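Local coordinates for protein endoglucanase (Acetivibrio cellulolyticus, PDB 5NRM) that binds dockerin through this type I cohesin domain of a cellulosomal scaffoldin, whose full-length chain probably also cleaves internal beta-1,4-glucosidic links of cellulose, at residues Thr1-Ser6 with Thr127-Lys132; Val19-Leu24 with Phe94-Phe99; Thr38-Ala43 with Ser114-Pro119. All blocks are in the same frame, centred on the assembly; numbering follows the deposited sequence.

Contact 1: Thr1-Ser6 with Thr127-Lys132; sequences TGFNLS and TPVVAK
Asn-4 and Lys-132 form a parallel beta bridge, in which Lys-132 N donates to Phe-3 O at 2.9 Å and Lys-132 O receives Leu-5 N, also at 2.9 Å; the first of these bonds is the straighter, at 166°. Phe-3 CG lies anti to the backbone N (chi1 -179°), which swings the ring toward the other segment. Its CD2 atom meets Val-129 CG1 at 3.4 Å, the two side chains crossing at about a right angle, while Val-130 O lies near the ring plane at its edge. Ala-131 is small enough for its CB to rest against both Phe-3 CE2 (3.7 Å) and Leu-5 CB (3.9 Å). On the other face, Asn-4 and Lys-132 run side by side, OD1 of Asn-4 resting 3.4 Å from Lys-132 CB. A water within bonding distance of Asn-4 OD1 and Lys-132 O can link amide to bridge, though acceptors near it outnumber its protons; Asn-4 ND2 bonds weakly to Gly-2 O. Farther out, Pro-128 packs on Ile-14 of the dockerin chain. Phe-121 of strand 118-122 meets Phe-3 edge-to-face. Parallel pairing of the first and last strands, begun here, is characteristic of the cohesin jelly roll.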
# COMPACT_ATOMS: atom_id res chain seq x y z
N THR A 1 -6.57 17.50 -13.28
CA THR A 1 -6.86 17.40 -11.80
C THR A 1 -5.68 16.74 -11.06
O THR A 1 -5.25 15.63 -11.44
CB THR A 1 -8.18 16.59 -11.55
OG1 THR A 1 -9.27 17.22 -12.26
CG2 THR A 1 -8.51 16.43 -10.07
N GLY A 2 -5.19 17.34 -9.95
CA GLY A 2 -4.02 16.79 -9.22
C GLY A 2 -4.32 15.50 -8.42
O GLY A 2 -5.41 15.35 -7.87
N PHE A 3 -3.38 14.59 -8.40
CA PHE A 3 -3.51 13.31 -7.71
C PHE A 3 -3.11 13.47 -6.24
O PHE A 3 -2.03 13.97 -5.92
CB PHE A 3 -2.65 12.26 -8.37
CG PHE A 3 -2.72 10.88 -7.76
CD1 PHE A 3 -3.93 10.22 -7.62
CD2 PHE A 3 -1.60 10.22 -7.40
CE1 PHE A 3 -3.98 8.95 -7.09
CE2 PHE A 3 -1.61 8.96 -6.91
CZ PHE A 3 -2.83 8.33 -6.66
N ASN A 4 -3.98 13.00 -5.33
CA ASN A 4 -3.85 13.19 -3.88
C ASN A 4 -4.08 11.90 -3.14
O ASN A 4 -5.00 11.16 -3.46
CB ASN A 4 -4.91 14.18 -3.37
CG ASN A 4 -4.55 15.62 -3.67
OD1 ASN A 4 -3.95 16.31 -2.85
ND2 ASN A 4 -4.85 16.06 -4.89
N LEU A 5 -3.20 11.64 -2.21
CA LEU A 5 -3.35 10.60 -1.17
C LEU A 5 -3.58 11.32 0.14
O LEU A 5 -2.72 12.08 0.60
CB LEU A 5 -2.07 9.77 -1.14
CG LEU A 5 -1.86 8.84 0.04
CD1 LEU A 5 -3.04 7.83 0.13
CD2 LEU A 5 -0.52 8.11 0.10
N SER A 6 -4.73 11.10 0.78
CA SER A 6 -5.09 11.79 1.99
C SER A 6 -5.64 10.88 3.04
O SER A 6 -6.26 9.82 2.78
CB SER A 6 -6.06 12.91 1.72
OG SER A 6 -7.31 12.41 1.25
N THR A 127 3.35 3.44 -15.12
CA THR A 127 4.08 4.69 -14.94
C THR A 127 3.80 5.25 -13.56
O THR A 127 2.66 5.25 -13.09
CB THR A 127 3.63 5.73 -15.96
OG1 THR A 127 3.96 5.17 -17.23
CG2 THR A 127 4.42 7.06 -15.85
N PRO A 128 4.84 5.71 -12.84
CA PRO A 128 4.61 6.30 -11.55
C PRO A 128 3.76 7.57 -11.62
O PRO A 128 3.94 8.36 -12.54
CB PRO A 128 6.01 6.62 -11.04
CG PRO A 128 6.90 5.87 -11.88
CD PRO A 128 6.25 5.79 -13.23
N VAL A 129 2.86 7.66 -10.66
CA VAL A 129 1.97 8.81 -10.48
C VAL A 129 2.32 9.42 -9.14
O VAL A 129 2.15 8.73 -8.12
CB VAL A 129 0.48 8.42 -10.38
CG1 VAL A 129 -0.36 9.71 -10.49
CG2 VAL A 129 0.11 7.42 -11.43
N VAL A 130 2.80 10.65 -9.12
CA VAL A 130 3.25 11.22 -7.86
C VAL A 130 1.99 11.77 -7.11
O VAL A 130 1.27 12.57 -7.68
CB VAL A 130 4.21 12.36 -8.09
CG1 VAL A 130 4.69 12.91 -6.76
CG2 VAL A 130 5.37 12.01 -9.03
N ALA A 131 1.77 11.37 -5.84
CA ALA A 131 0.64 11.83 -5.05
C ALA A 131 1.05 13.02 -4.14
O ALA A 131 2.14 13.00 -3.52
CB ALA A 131 0.11 10.69 -4.19
N LYS A 132 0.21 14.04 -4.10
CA LYS A 132 0.27 15.07 -3.00
C LYS A 132 -0.30 14.39 -1.75
O LYS A 132 -1.38 13.85 -1.79
CB LYS A 132 -0.55 16.33 -3.35
CG LYS A 132 -0.68 17.40 -2.24
CD LYS A 132 0.27 18.57 -2.32
CE LYS A 132 0.41 19.27 -0.96
NZ LYS A 132 1.04 18.38 0.08
O HOH W 1 -3.53 15.10 -0.38

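Contact 2: Val19-Leu24 with Phe94-Phe99; sequences VVPVKL and FANLNF
Val-20 and Leu-97, like Val-22 and Ala-95, are hydrogen-bonded pairs of two antiparallel strands, alternating with the non-hydrogen-bonded pairs Val-19 with Asn-98 and Pro-21 with Asn-96. Val-20 N donates to Leu-97 O at 2.8 Å, and Leu-97 N returns a bond to Val-20 O. The Val-22 N to Ala-95 O bond is nearly straight, 171° at the hydrogen. Val-22 O is gripped twice, by Phe-94 N at 2.7 Å and by Ala-95 N at 3.1 Å, so that two residues face one: a classic beta bulge. Pro-21 has no N-H to give, but at a non-hydrogen-bonded position none is needed toward 94-99.

Apolar contacts gather on the face of Val-20, Val-22, Ala-95 and Leu-97. Val-22 CG2 lies against Leu-97 CD1 at 3.9 Å, and Val-20 CG2 leans obliquely on the Phe-99 ring at CE2, also 3.9 Å away. At the bulge itself, Leu-24 CD1 touches Phe-94 CD1 at 4.0 Å, and the Phe-94 ring meets Phe-64 edge-to-face.

The opposite face mixes polar and apolar groups. Val-19 CG1 packs on Asn-96 CB, and Asn-96 ND2 lies beside the Pro-21 ring. Asn-98 runs alongside Val-19, its OD1 3.2 Å from Val-19 CG2, while its ND2 is held by Ser-50 and Asp-52 of strand 46-53.

Beta-branched valines suit the extended backbone, and the division of character implies that Val-20, Val-22, Ala-95 and Leu-97 face the hydrophobic core of the sandwich, whereas Val-19, Pro-21, Asn-96 and Asn-98 form the more exposed side.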
# COMPACT_ATOMS: atom_id res chain seq x y z
N VAL A 19 -13.08 4.53 12.77
CA VAL A 19 -12.59 4.20 11.43
C VAL A 19 -11.95 5.46 10.88
O VAL A 19 -12.52 6.58 10.92
CB VAL A 19 -13.72 3.69 10.51
CG1 VAL A 19 -13.17 3.32 9.14
CG2 VAL A 19 -14.38 2.50 11.18
N VAL A 20 -10.76 5.31 10.30
CA VAL A 20 -10.00 6.41 9.66
C VAL A 20 -9.82 6.08 8.18
O VAL A 20 -9.09 5.12 7.87
CB VAL A 20 -8.62 6.58 10.31
CG1 VAL A 20 -7.90 7.73 9.62
CG2 VAL A 20 -8.77 6.90 11.82
N PRO A 21 -10.57 6.76 7.33
CA PRO A 21 -10.46 6.50 5.87
C PRO A 21 -9.17 7.12 5.33
O PRO A 21 -8.72 8.22 5.71
CB PRO A 21 -11.73 7.15 5.32
CG PRO A 21 -12.68 7.24 6.47
CD PRO A 21 -11.81 7.53 7.63
N VAL A 22 -8.57 6.37 4.38
CA VAL A 22 -7.46 6.82 3.52
C VAL A 22 -7.97 6.87 2.11
O VAL A 22 -8.58 5.89 1.61
CB VAL A 22 -6.28 5.81 3.62
CG1 VAL A 22 -5.14 6.27 2.73
CG2 VAL A 22 -5.81 5.59 5.04
N LYS A 23 -7.82 8.02 1.47
CA LYS A 23 -8.53 8.30 0.21
C LYS A 23 -7.53 8.65 -0.90
O LYS A 23 -6.41 9.13 -0.63
CB LYS A 23 -9.46 9.46 0.39
CG LYS A 23 -10.56 9.19 1.41
CD LYS A 23 -11.40 10.44 1.68
CE LYS A 23 -12.59 10.37 0.80
NZ LYS A 23 -13.43 11.53 1.03
N LEU A 24 -7.99 8.41 -2.14
CA LEU A 24 -7.33 8.88 -3.36
C LEU A 24 -8.27 9.82 -4.04
O LEU A 24 -9.51 9.61 -4.10
CB LEU A 24 -7.02 7.72 -4.27
CG LEU A 24 -6.13 6.66 -3.72
CD1 LEU A 24 -5.85 5.63 -4.80
CD2 LEU A 24 -4.81 7.21 -3.16
N PHE A 94 -9.87 4.45 -0.29
CA PHE A 94 -8.95 3.35 -0.65
C PHE A 94 -8.72 2.35 0.47
O PHE A 94 -8.54 1.16 0.22
CB PHE A 94 -7.59 3.99 -1.06
CG PHE A 94 -6.52 2.98 -1.45
CD1 PHE A 94 -6.55 2.34 -2.70
CD2 PHE A 94 -5.49 2.72 -0.64
CE1 PHE A 94 -5.52 1.47 -3.02
CE2 PHE A 94 -4.49 1.81 -0.94
CZ PHE A 94 -4.48 1.23 -2.15
N ALA A 95 -8.65 2.80 1.72
CA ALA A 95 -8.54 1.91 2.89
C ALA A 95 -9.32 2.49 4.04
O ALA A 95 -9.33 3.71 4.22
CB ALA A 95 -7.10 1.71 3.31
N ASN A 96 -9.91 1.61 4.84
CA ASN A 96 -10.53 1.98 6.16
C ASN A 96 -9.69 1.36 7.25
O ASN A 96 -9.61 0.11 7.29
CB ASN A 96 -11.97 1.48 6.18
CG ASN A 96 -12.83 2.24 5.18
OD1 ASN A 96 -13.40 1.62 4.18
ND2 ASN A 96 -12.95 3.51 5.39
N LEU A 97 -9.14 2.18 8.14
CA LEU A 97 -8.31 1.73 9.19
C LEU A 97 -9.18 1.71 10.45
O LEU A 97 -9.70 2.74 10.84
CB LEU A 97 -7.11 2.64 9.32
CG LEU A 97 -6.27 2.86 8.06
CD1 LEU A 97 -5.14 3.86 8.43
CD2 LEU A 97 -5.75 1.53 7.49
N ASN A 98 -9.25 0.57 11.08
CA ASN A 98 -10.07 0.39 12.29
C ASN A 98 -9.23 0.32 13.56
O ASN A 98 -8.36 -0.53 13.69
CB ASN A 98 -10.89 -0.89 12.15
CG ASN A 98 -11.68 -0.94 10.88
OD1 ASN A 98 -12.49 -0.04 10.67
ND2 ASN A 98 -11.53 -2.00 10.09
N PHE A 99 -9.41 1.31 14.43
CA PHE A 99 -8.75 1.39 15.71
C PHE A 99 -9.75 1.33 16.86
O PHE A 99 -10.89 1.74 16.73
CB PHE A 99 -8.05 2.76 15.79
CG PHE A 99 -6.98 2.97 14.75
CD1 PHE A 99 -5.71 2.43 14.91
CD2 PHE A 99 -7.30 3.69 13.59
CE1 PHE A 99 -4.74 2.72 13.93
CE2 PHE A 99 -6.34 3.97 12.66
CZ PHE A 99 -5.07 3.43 12.81

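Contact 3: Thr38-Ala43 with Ser114-Pro119; sequences TVTYDA and SISGTP
Thr-38 to Thr-40 and Ser-114 to Ser-116 pair as antiparallel strands in one sheet of the cohesin sandwich. Thr-40 and Ser-114 make a hydrogen-bonded pair: Thr-40 N donates to Ser-114 O at 2.8 Å, and Ser-114 N to Thr-40 O at 2.9 Å. Two residues on, Ser-116 N bonds to Thr-38 O at 3.0 Å, but the reverse link passes through a water, which accepts from Thr-38 N (2.9 Å) and donates to Ser-116 O (2.7 Å). At Gly-117, whose positive phi of 68° suits glycine, the chain turns a corner.

Threonines and serines share one face. Thr-40 OG1 sits between the backbone N and the carbonyl carbon (chi1 58°), which directs CG2 to Ser-116 CB, 3.5 Å away. Thr-38 OG1 bonds to Lys-75 NZ. On the other face Val-39 CG2 and Ile-115 CD1 meet loosely at 4.2 Å, their branched apolar side chains suiting the side turned toward the core.

Strand 73-79 flanks 34-41 on its other edge, strand 132-140 borders 110-116, and Ile-115 reaches across the core to Leu-5 and Ile-7 of strand 4-12.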
# COMPACT_ATOMS: atom_id res chain seq x y z
N THR A 38 3.38 3.28 3.51
CA THR A 38 3.40 3.01 4.94
C THR A 38 2.49 4.04 5.59
O THR A 38 2.53 5.21 5.26
CB THR A 38 4.80 3.18 5.49
OG1 THR A 38 5.68 2.24 4.91
CG2 THR A 38 4.89 2.98 7.02
N VAL A 39 1.70 3.59 6.58
CA VAL A 39 0.90 4.44 7.48
C VAL A 39 1.39 4.31 8.90
O VAL A 39 1.48 3.21 9.40
CB VAL A 39 -0.61 4.13 7.42
CG1 VAL A 39 -1.37 5.07 8.36
CG2 VAL A 39 -1.14 4.19 6.02
N THR A 40 1.78 5.41 9.49
CA THR A 40 2.13 5.50 10.91
C THR A 40 0.94 6.05 11.66
O THR A 40 0.16 6.84 11.15
CB THR A 40 3.43 6.22 11.19
OG1 THR A 40 3.35 7.52 10.65
CG2 THR A 40 4.56 5.46 10.55
N TYR A 41 0.83 5.65 12.92
CA TYR A 41 -0.25 6.14 13.81
C TYR A 41 0.28 6.27 15.20
O TYR A 41 1.21 5.53 15.62
CB TYR A 41 -1.50 5.28 13.67
CG TYR A 41 -1.30 3.87 14.11
CD1 TYR A 41 -1.52 3.48 15.48
CD2 TYR A 41 -0.89 2.88 13.23
CE1 TYR A 41 -1.27 2.19 15.89
CE2 TYR A 41 -0.65 1.60 13.64
CZ TYR A 41 -0.85 1.22 14.97
OH TYR A 41 -0.58 -0.08 15.42
N ASP A 42 -0.38 7.10 15.98
CA ASP A 42 0.08 7.31 17.37
C ASP A 42 -0.40 6.16 18.25
O ASP A 42 -1.58 6.10 18.71
CB ASP A 42 -0.47 8.64 17.90
CG ASP A 42 -0.04 8.96 19.30
OD1 ASP A 42 0.56 8.08 19.96
OD2 ASP A 42 -0.30 10.12 19.72
N ALA A 43 0.50 5.20 18.45
CA ALA A 43 0.11 3.97 19.16
C ALA A 43 -0.02 4.26 20.64
O ALA A 43 -0.55 3.39 21.34
CB ALA A 43 1.10 2.85 18.93
N SER A 114 -0.61 9.17 9.67
CA SER A 114 0.21 9.86 8.64
C SER A 114 0.73 8.84 7.64
O SER A 114 1.02 7.65 7.96
CB SER A 114 1.41 10.49 9.28
OG SER A 114 1.02 11.34 10.32
N ILE A 115 0.99 9.34 6.41
CA ILE A 115 1.82 8.56 5.48
C ILE A 115 3.28 8.74 5.89
O ILE A 115 3.67 9.87 6.28
CB ILE A 115 1.58 9.06 4.07
CG1 ILE A 115 0.11 9.00 3.64
CG2 ILE A 115 2.49 8.27 3.07
CD1 ILE A 115 -0.59 7.63 3.71
N SER A 116 4.06 7.67 5.88
CA SER A 116 5.45 7.67 6.24
C SER A 116 6.33 7.22 5.05
O SER A 116 5.99 6.27 4.39
CB SER A 116 5.66 6.70 7.44
OG SER A 116 7.02 6.67 7.84
N GLY A 117 7.41 7.95 4.79
CA GLY A 117 8.32 7.62 3.70
C GLY A 117 7.69 7.82 2.34
O GLY A 117 6.80 8.67 2.17
N THR A 118 8.20 7.12 1.33
CA THR A 118 7.80 7.39 -0.05
C THR A 118 6.69 6.49 -0.48
O THR A 118 6.87 5.29 -0.51
CB THR A 118 9.07 7.27 -0.97
OG1 THR A 118 10.02 8.31 -0.64
CG2 THR A 118 8.71 7.35 -2.43
N PRO A 119 5.56 7.05 -0.87
CA PRO A 119 4.52 6.23 -1.43
C PRO A 119 4.71 6.05 -2.93
O PRO A 119 5.29 6.92 -3.60
CB PRO A 119 3.26 7.02 -1.12
CG PRO A 119 3.65 8.42 -1.10
CD PRO A 119 5.10 8.47 -0.73
O HOH W 2 4.98 5.25 2.06

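From the N terminus, strand 4-12 opens the fold and waits until 127-132 returns beside it, so contact 1 closes the longest loop, of 120 residues, and the other two nest inside it. Strand 17-25 follows and meets 92-101 in contact 2; strand 34-41 comes next and pairs with 110-116 in contact 3. Because the segments alternate, contacts 2 and 3 cross, weaving the two layers of the sandwich together. Contacts 1 and 2 join directly, probably through a Ser-6 O to Lys-23 N hydrogen bond between adjacent strands. Leu-5 also packs on Ile-115 and Pro-119 of contact 3, while Leu-97 touches Val-39, and Phe-99 touches Tyr-41, between contacts 2 and 3.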